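Local structure of eukaryotic initiation factor 4F subunit P150 (2VSO) at residues S208-E211 / E212-E215; I252-N255 / I256-T259; I273-R277 / H278-W282. The protein scaffolds the eIF4F complex, which engages the mRNA cap and starts assembly of the translation apparatus, its middle domain binding eIF4A. All blocks are in the same frame, centred on the assembly; numbering follows the deposited sequence.

Interaction 1: residues S208-E211 / E212-E215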
loop_
_atom_site.group_PDB
_atom_site.type_symbol
_atom_site.label_atom_id
_atom_site.label_comp_id
_atom_site.label_asym_id
_atom_site.label_seq_id
_atom_site.Cartn_x
_atom_site.Cartn_y
_atom_site.Cartn_z
ATOM N N SER C 208 7.827 -10.231 -25.760
ATOM C CA SER C 208 8.233 -9.037 -25.012
ATOM C C SER C 208 7.271 -8.719 -23.870
ATOM O O SER C 208 6.375 -7.886 -24.014
ATOM C CB SER C 208 8.396 -7.826 -25.942
ATOM O OG SER C 208 7.144 -7.259 -26.290
ATOM N N PRO C 209 7.476 -9.378 -22.720
ATOM C CA PRO C 209 6.562 -9.364 -21.571
ATOM C C PRO C 209 6.653 -8.068 -20.783
ATOM O O PRO C 209 7.753 -7.573 -20.558
ATOM C CB PRO C 209 7.066 -10.526 -20.703
ATOM C CG PRO C 209 8.154 -11.223 -21.518
ATOM C CD PRO C 209 8.671 -10.195 -22.459
ATOM N N SER C 210 5.509 -7.530 -20.372
ATOM C CA SER C 210 5.489 -6.329 -19.553
ATOM C C SER C 210 5.785 -6.715 -18.111
ATOM O O SER C 210 5.751 -7.889 -17.759
ATOM C CB SER C 210 4.139 -5.619 -19.655
ATOM O OG SER C 210 3.119 -6.371 -19.020
ATOM N N GLU C 211 6.084 -5.737 -17.272
ATOM C CA GLU C 211 6.455 -6.053 -15.903
ATOM C C GLU C 211 5.275 -6.517 -15.039
ATOM O O GLU C 211 5.451 -7.314 -14.122
ATOM C CB GLU C 211 7.235 -4.900 -15.266
ATOM C CG GLU C 211 8.663 -4.839 -15.791
ATOM C CD GLU C 211 9.573 -3.947 -14.972
ATOM O OE1 GLU C 211 9.061 -3.187 -14.120
ATOM O OE2 GLU C 211 10.803 -4.011 -15.195
ATOM N N GLU C 212 4.074 -6.039 -15.341
ATOM C CA GLU C 212 2.879 -6.509 -14.649
ATOM C C GLU C 212 2.615 -7.996 -14.914
ATOM O O GLU C 212 2.212 -8.732 -14.019
ATOM C CB GLU C 212 1.658 -5.685 -15.053
ATOM C CG GLU C 212 1.886 -4.187 -15.044
ATOM C CD GLU C 212 0.617 -3.428 -15.338
ATOM O OE1 GLU C 212 -0.449 -4.078 -15.417
ATOM O OE2 GLU C 212 0.683 -2.189 -15.494
ATOM N N THR C 213 2.849 -8.433 -16.147
ATOM C CA THR C 213 2.647 -9.830 -16.512
ATOM C C THR C 213 3.619 -10.752 -15.786
ATOM O O THR C 213 3.214 -11.768 -15.219
ATOM C CB THR C 213 2.751 -10.031 -18.039
ATOM O OG1 THR C 213 1.567 -9.518 -18.658
ATOM C CG2 THR C 213 2.877 -11.487 -18.379
ATOM N N LEU C 214 4.896 -10.379 -15.808
ATOM C CA LEU C 214 5.960 -11.099 -15.107
ATOM C C LEU C 214 5.704 -11.160 -13.610
ATOM O O LEU C 214 5.914 -12.185 -12.972
ATOM C CB LEU C 214 7.288 -10.391 -15.340
ATOM C CG LEU C 214 7.888 -10.518 -16.726
ATOM C CD1 LEU C 214 8.845 -9.376 -16.956
ATOM C CD2 LEU C 214 8.567 -11.875 -16.854
ATOM N N GLU C 215 5.294 -10.030 -13.058
ATOM C CA GLU C 215 4.853 -9.941 -11.679
ATOM C C GLU C 215 3.791 -11.004 -11.425
ATOM O O GLU C 215 3.832 -11.725 -10.434
ATOM C CB GLU C 215 4.243 -8.561 -11.441
ATOM C CG GLU C 215 4.056 -8.204 -9.994
ATOM C CD GLU C 215 5.334 -7.699 -9.368
ATOM O OE1 GLU C 215 5.737 -8.258 -8.325
ATOM O OE2 GLU C 215 5.933 -6.751 -9.929
#

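Interaction 2: residues I252-N255 / I256-T259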
loop_
_atom_site.group_PDB
_atom_site.type_symbol
_atom_site.label_atom_id
_atom_site.label_comp_id
_atom_site.label_asym_id
_atom_site.label_seq_id
_atom_site.Cartn_x
_atom_site.Cartn_y
_atom_site.Cartn_z
ATOM N N ILE C 252 11.407 -20.219 -20.455
ATOM C CA ILE C 252 11.061 -18.947 -21.071
ATOM C C ILE C 252 11.547 -17.848 -20.169
ATOM O O ILE C 252 11.885 -16.757 -20.626
ATOM C CB ILE C 252 9.532 -18.797 -21.253
ATOM C CG1 ILE C 252 9.046 -19.628 -22.441
ATOM C CG2 ILE C 252 9.148 -17.348 -21.460
ATOM C CD1 ILE C 252 7.558 -19.628 -22.571
ATOM N N LEU C 253 11.572 -18.152 -18.876
ATOM C CA LEU C 253 11.981 -17.201 -17.856
ATOM C C LEU C 253 13.500 -17.112 -17.758
ATOM O O LEU C 253 14.044 -16.037 -17.546
ATOM C CB LEU C 253 11.383 -17.583 -16.500
ATOM C CG LEU C 253 9.862 -17.642 -16.338
ATOM C CD1 LEU C 253 9.499 -17.715 -14.851
ATOM C CD2 LEU C 253 9.154 -16.457 -17.013
ATOM N N ASP C 254 14.185 -18.240 -17.902
ATOM C CA ASP C 254 15.640 -18.225 -17.948
ATOM C C ASP C 254 16.093 -17.369 -19.123
ATOM O O ASP C 254 17.033 -16.587 -19.010
ATOM C CB ASP C 254 16.208 -19.638 -18.072
ATOM C CG ASP C 254 16.103 -20.425 -16.782
ATOM O OD1 ASP C 254 15.828 -19.813 -15.725
ATOM O OD2 ASP C 254 16.295 -21.660 -16.825
ATOM N N ASN C 255 15.407 -17.521 -20.246
ATOM C CA ASN C 255 15.658 -16.709 -21.422
ATOM C C ASN C 255 15.458 -15.247 -21.086
ATOM O O ASN C 255 16.348 -14.429 -21.295
ATOM C CB ASN C 255 14.724 -17.118 -22.562
ATOM C CG ASN C 255 14.996 -16.357 -23.840
ATOM O OD1 ASN C 255 15.963 -15.603 -23.932
ATOM N ND2 ASN C 255 14.142 -16.552 -24.838
ATOM N N ILE C 256 14.286 -14.928 -20.547
ATOM C CA ILE C 256 13.956 -13.553 -20.192
ATOM C C ILE C 256 14.995 -12.912 -19.284
ATOM O O ILE C 256 15.362 -11.753 -19.467
ATOM C CB ILE C 256 12.585 -13.460 -19.530
ATOM C CG1 ILE C 256 11.493 -13.426 -20.605
ATOM C CG2 ILE C 256 12.514 -12.224 -18.647
ATOM C CD1 ILE C 256 10.116 -13.770 -20.096
ATOM N N ILE C 257 15.463 -13.667 -18.301
ATOM C CA ILE C 257 16.494 -13.179 -17.397
ATOM C C ILE C 257 17.783 -12.950 -18.172
ATOM O O ILE C 257 18.410 -11.902 -18.052
ATOM C CB ILE C 257 16.784 -14.191 -16.268
ATOM C CG1 ILE C 257 15.624 -14.266 -15.273
ATOM C CG2 ILE C 257 18.063 -13.821 -15.558
ATOM C CD1 ILE C 257 15.658 -15.509 -14.423
ATOM N N GLN C 258 18.160 -13.938 -18.977
ATOM C CA GLN C 258 19.448 -13.938 -19.656
ATOM C C GLN C 258 19.454 -13.168 -20.972
ATOM O O GLN C 258 20.367 -13.348 -21.770
ATOM C CB GLN C 258 19.906 -15.372 -19.934
ATOM C CG GLN C 258 19.946 -16.288 -18.724
ATOM C CD GLN C 258 20.106 -17.747 -19.118
ATOM O OE1 GLN C 258 20.457 -18.058 -20.258
ATOM N NE2 GLN C 258 19.846 -18.649 -18.177
ATOM N N THR C 259 18.442 -12.341 -21.227
ATOM C CA THR C 259 18.424 -11.543 -22.460
ATOM C C THR C 259 17.642 -10.244 -22.330
ATOM O O THR C 259 18.178 -9.165 -22.577
ATOM C CB THR C 259 17.867 -12.318 -23.688
ATOM O OG1 THR C 259 16.527 -12.756 -23.429
ATOM C CG2 THR C 259 18.743 -13.514 -24.043
#

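Interaction 3: residues I273-R277 / H278-W282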
loop_
_atom_site.group_PDB
_atom_site.type_symbol
_atom_site.label_atom_id
_atom_site.label_comp_id
_atom_site.label_asym_id
_atom_site.label_seq_id
_atom_site.Cartn_x
_atom_site.Cartn_y
_atom_site.Cartn_z
ATOM N N ILE C 273 12.239 -17.596 -7.925
ATOM C CA ILE C 273 11.383 -18.776 -8.176
ATOM C C ILE C 273 12.151 -19.883 -8.879
ATOM O O ILE C 273 11.883 -21.055 -8.648
ATOM C CB ILE C 273 10.054 -18.513 -8.963
ATOM C CG1 ILE C 273 10.085 -17.176 -9.686
ATOM C CG2 ILE C 273 8.817 -18.681 -8.062
ATOM C CD1 ILE C 273 10.518 -17.293 -11.116
ATOM N N LYS C 274 13.105 -19.495 -9.723
ATOM C CA LYS C 274 13.949 -20.447 -10.437
ATOM C C LYS C 274 14.766 -21.288 -9.460
ATOM O O LYS C 274 14.926 -22.481 -9.653
ATOM C CB LYS C 274 14.861 -19.721 -11.417
ATOM C CG LYS C 274 15.310 -20.532 -12.605
ATOM C CD LYS C 274 16.101 -21.757 -12.205
ATOM C CE LYS C 274 16.036 -22.821 -13.286
ATOM N NZ LYS C 274 16.926 -23.966 -12.985
ATOM N N GLU C 275 15.254 -20.667 -8.395
ATOM C CA GLU C 275 16.024 -21.384 -7.388
ATOM C C GLU C 275 15.088 -22.129 -6.469
ATOM O O GLU C 275 15.412 -23.210 -5.989
ATOM C CB GLU C 275 16.909 -20.442 -6.561
ATOM C CG GLU C 275 17.506 -21.125 -5.328
ATOM C CD GLU C 275 18.318 -20.197 -4.440
ATOM O OE1 GLU C 275 19.001 -20.699 -3.518
ATOM O OE2 GLU C 275 18.274 -18.971 -4.662
ATOM N N LEU C 276 13.925 -21.539 -6.219
ATOM C CA LEU C 276 12.932 -22.162 -5.359
ATOM C C LEU C 276 12.387 -23.465 -5.946
ATOM O O LEU C 276 12.203 -24.427 -5.224
ATOM C CB LEU C 276 11.789 -21.202 -5.044
ATOM C CG LEU C 276 10.720 -21.786 -4.115
ATOM C CD1 LEU C 276 11.353 -22.318 -2.855
ATOM C CD2 LEU C 276 9.672 -20.758 -3.782
ATOM N N ARG C 277 12.136 -23.495 -7.251
ATOM C CA ARG C 277 11.608 -24.691 -7.884
ATOM C C ARG C 277 12.716 -25.702 -8.158
ATOM O O ARG C 277 12.566 -26.883 -7.881
ATOM C CB ARG C 277 10.812 -24.364 -9.167
ATOM C CG ARG C 277 10.894 -25.456 -10.216
ATOM C CD ARG C 277 9.567 -25.695 -10.928
ATOM N NE ARG C 277 9.464 -27.029 -11.532
ATOM C CZ ARG C 277 9.745 -27.304 -12.801
ATOM N NH1 ARG C 277 10.167 -26.346 -13.611
ATOM N NH2 ARG C 277 9.612 -28.541 -13.260
ATOM N N HIS C 278 13.838 -25.223 -8.672
ATOM C CA HIS C 278 14.908 -26.104 -9.109
ATOM C C HIS C 278 15.835 -26.598 -7.991
ATOM O O HIS C 278 16.104 -27.791 -7.893
ATOM C CB HIS C 278 15.725 -25.426 -10.207
ATOM C CG HIS C 278 16.811 -26.286 -10.763
ATOM N ND1 HIS C 278 18.122 -26.177 -10.360
ATOM C CD2 HIS C 278 16.777 -27.284 -11.672
ATOM C CE1 HIS C 278 18.851 -27.068 -11.005
ATOM N NE2 HIS C 278 18.058 -27.755 -11.807
ATOM N N ASP C 279 16.317 -25.688 -7.149
ATOM C CA ASP C 279 17.323 -26.032 -6.149
ATOM C C ASP C 279 16.731 -26.390 -4.795
ATOM O O ASP C 279 17.151 -27.355 -4.172
ATOM C CB ASP C 279 18.322 -24.884 -5.971
ATOM C CG ASP C 279 19.093 -24.576 -7.236
ATOM O OD1 ASP C 279 19.277 -23.376 -7.538
ATOM O OD2 ASP C 279 19.516 -25.529 -7.927
ATOM N N LYS C 280 15.776 -25.592 -4.334
ATOM C CA LYS C 280 15.207 -25.760 -3.002
ATOM C C LYS C 280 14.000 -26.700 -3.025
ATOM O O LYS C 280 13.542 -27.175 -1.990
ATOM C CB LYS C 280 14.826 -24.400 -2.406
ATOM C CG LYS C 280 16.010 -23.513 -2.038
ATOM C CD LYS C 280 16.969 -24.234 -1.091
ATOM C CE LYS C 280 18.185 -23.381 -0.734
ATOM N NZ LYS C 280 17.844 -22.246 0.172
ATOM N N ASN C 281 13.502 -26.961 -4.227
ATOM C CA ASN C 281 12.352 -27.828 -4.453
ATOM C C ASN C 281 11.079 -27.423 -3.705
ATOM O O ASN C 281 10.310 -28.280 -3.267
ATOM C CB ASN C 281 12.712 -29.284 -4.167
ATOM C CG ASN C 281 11.989 -30.248 -5.087
ATOM O OD1 ASN C 281 10.908 -29.950 -5.595
ATOM N ND2 ASN C 281 12.586 -31.406 -5.312
ATOM N N TRP C 282 10.854 -26.117 -3.588
ATOM C CA TRP C 282 9.657 -25.558 -2.948
ATOM C C TRP C 282 9.708 -25.685 -1.426
ATOM O O TRP C 282 8.757 -25.328 -0.732
ATOM C CB TRP C 282 8.359 -26.193 -3.484
ATOM C CG TRP C 282 8.179 -26.180 -4.984
ATOM C CD1 TRP C 282 8.335 -27.229 -5.831
ATOM C CD2 TRP C 282 7.795 -25.068 -5.798
ATOM N NE1 TRP C 282 8.082 -26.843 -7.121
ATOM C CE2 TRP C 282 7.748 -25.518 -7.128
ATOM C CE3 TRP C 282 7.494 -23.728 -5.532
ATOM C CZ2 TRP C 282 7.410 -24.681 -8.189
ATOM C CZ3 TRP C 282 7.153 -22.896 -6.590
ATOM C CH2 TRP C 282 7.113 -23.373 -7.898
#

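Interaction 1: residues S208-E211 / E212-E215
Pro209 and Leu214 meet across the start of helix 211-228: CB of the proline ring lies 4.1 Å from CG of Leu214. With Ser210 at the N-cap, the residue before the cap packs against the fourth residue of the first turn, the pairing known as a hydrophobic staple. Leu214 projects toward the incoming chain, and with its CG beside its own backbone N, anti to the carbonyl carbon (chi1 -72°), CG and CD1 also lie against the carbonyl oxygen of Ser210.

That same carbonyl receives the N-H of Leu214 (N to O, 3.3 Å) in an almost straight bond, 172° at the hydrogen, and the next bond of the series runs from Glu215 N to Glu211 O (2.9 Å). The side chain of Ser210 turns back toward the first turn, its OG 3.5 Å from OG1 of Thr213, yet its firm partners lie elsewhere: Asp143 OD1 and Lys170 NZ hold the hydroxyl. Glu211 and Glu212 are acidic residues in the first turn, which the partial positive charge of the helix N terminus may favour. Glu212 OE1 has a long, weak ion pair with Lys170, Glu211 OE2 accepts a hydrogen bond from the backbone N of Ser263, and Glu215 OE2 forms a salt bridge with Arg265.

The cap is thus wedged among four other helices. Pro209 and Leu214 lean on Ile256 of helix 242-257, Leu214, Glu211 and Glu215 reach helix 264-278, and Thr213 faces helices 191-206 and 163-185.

Interaction 2: residues I252-N255 / I256-T259
A local contact at the C-terminal end of helix 242-257 ties Ile252-Asn255 to Ile256-Thr259, running from the last turns of the helix into the loop that follows. Three backbone bonds carry the helix through: Ile256 N to Ile252 O (3.0 Å), Ile257 N to Leu253 O and Gln258 N to Asp254 O. Gln258 then leaves helical geometry, and side chains take part in closing the end.

Thr259 folds its hydroxyl back over Asn255. Its OG1 stands 2.7 Å from the backbone O of Asn255 and 2.9 Å from OD1 of the same residue; one proton cannot serve both fully, and the geometry allows either oxygen to receive it. The amide is brought there because CG of Asn255 lies anti to its backbone N (chi1 -177°), beside the carbonyl, so that OD1 and the main-chain O approach the hydroxyl together. CG2 of Thr259 also rests 3.5 Å from OD1.

On the buried side, CD1 of Ile256 touches CG2 of Ile252 (3.9 Å) and CD2 of Leu253 (4.2 Å), the two isoleucine side chains crossing at a slant. Leu270 of helix 264-278 packs against both Ile256 and Ile257, while Leu205 of helix 191-206 meets Ile252 and Leu253. An apolar stripe facing inward, with a polar side chain folding over the end of the helix, is in keeping with an amphipathic helix in the all-helical, HEAT-like MIF4G domain.

Interaction 3: residues I273-R277 / H278-W282
Beyond Arg277 the backbone widens from alpha-helical spacing: Glu275 O receives both Asp279 N and Lys280 N, the latter bond reaching one residue further, and Trp282 N closes on Leu276 O (2.7 Å), six residues back, after Asn281 has turned to positive phi. His278 N still bonds to Lys274 O as in a regular helix.

The reversal returns the indole to the helix. Trp282 lays one face over Arg277, whose CA sits 4.2 Å from the centroid of the five-membered ring, 19° off its normal, in a CH-pi contact; the aliphatic part continues over the rim of the benzo ring at CZ2, with CB 3.6 Å from that atom. Leu276 CG approaches CE3 of the same ring at 4.0 Å, the two side chains crossing at about a right angle. The polar ends are held from outside, Arg277 NH2 by a salt bridge to Asp247 and Trp282 NE1 by a hydrogen bond to Glu229. At Trp282 an alanine would probably leave Leu276 and the Arg277 chain without their aromatic cover and Glu229 without its indole donor, with less to hold the returning chain against the helix.

On another side, NZ of Lys274 lies over one face of the His278 ring, 3.2 Å from CG. CG of His278 is anti to its backbone N (chi1 -177°), which runs its side chain alongside the lysine. ND1 donates to Asp279 OD2 (2.9 Å), meeting the carboxylate from well above its plane. The ammonium so near the ring would be expected to disfavour a charged imidazole, an effect the neighbouring carboxylate may partly offset; Glu275 OE1 and Lys280 NZ may attract each other weakly, though their 4.2 Å separation is beyond a salt bridge.

How the interactions relate
From the N terminus the three contacts follow in series, neither nested nor crossing. Interaction 1 ends the loop after helix 191-206 and starts helix 211-228; interaction 2 finishes helix 242-257; interaction 3 finishes helix 264-278 and folds the tail back. Interactions 1 and 2 meet directly, CD1 of Ile256 packing 3.5 Å from CG of Pro209, so the start of one helix abuts the end of the next. Interaction 2 joins interaction 3 where Leu253 meets Ile273 and Asp254 meets Lys274. Interactions 1 and 3 do not touch, their nearest atoms about 7 Å apart. Together they bind the last three helices of the chain.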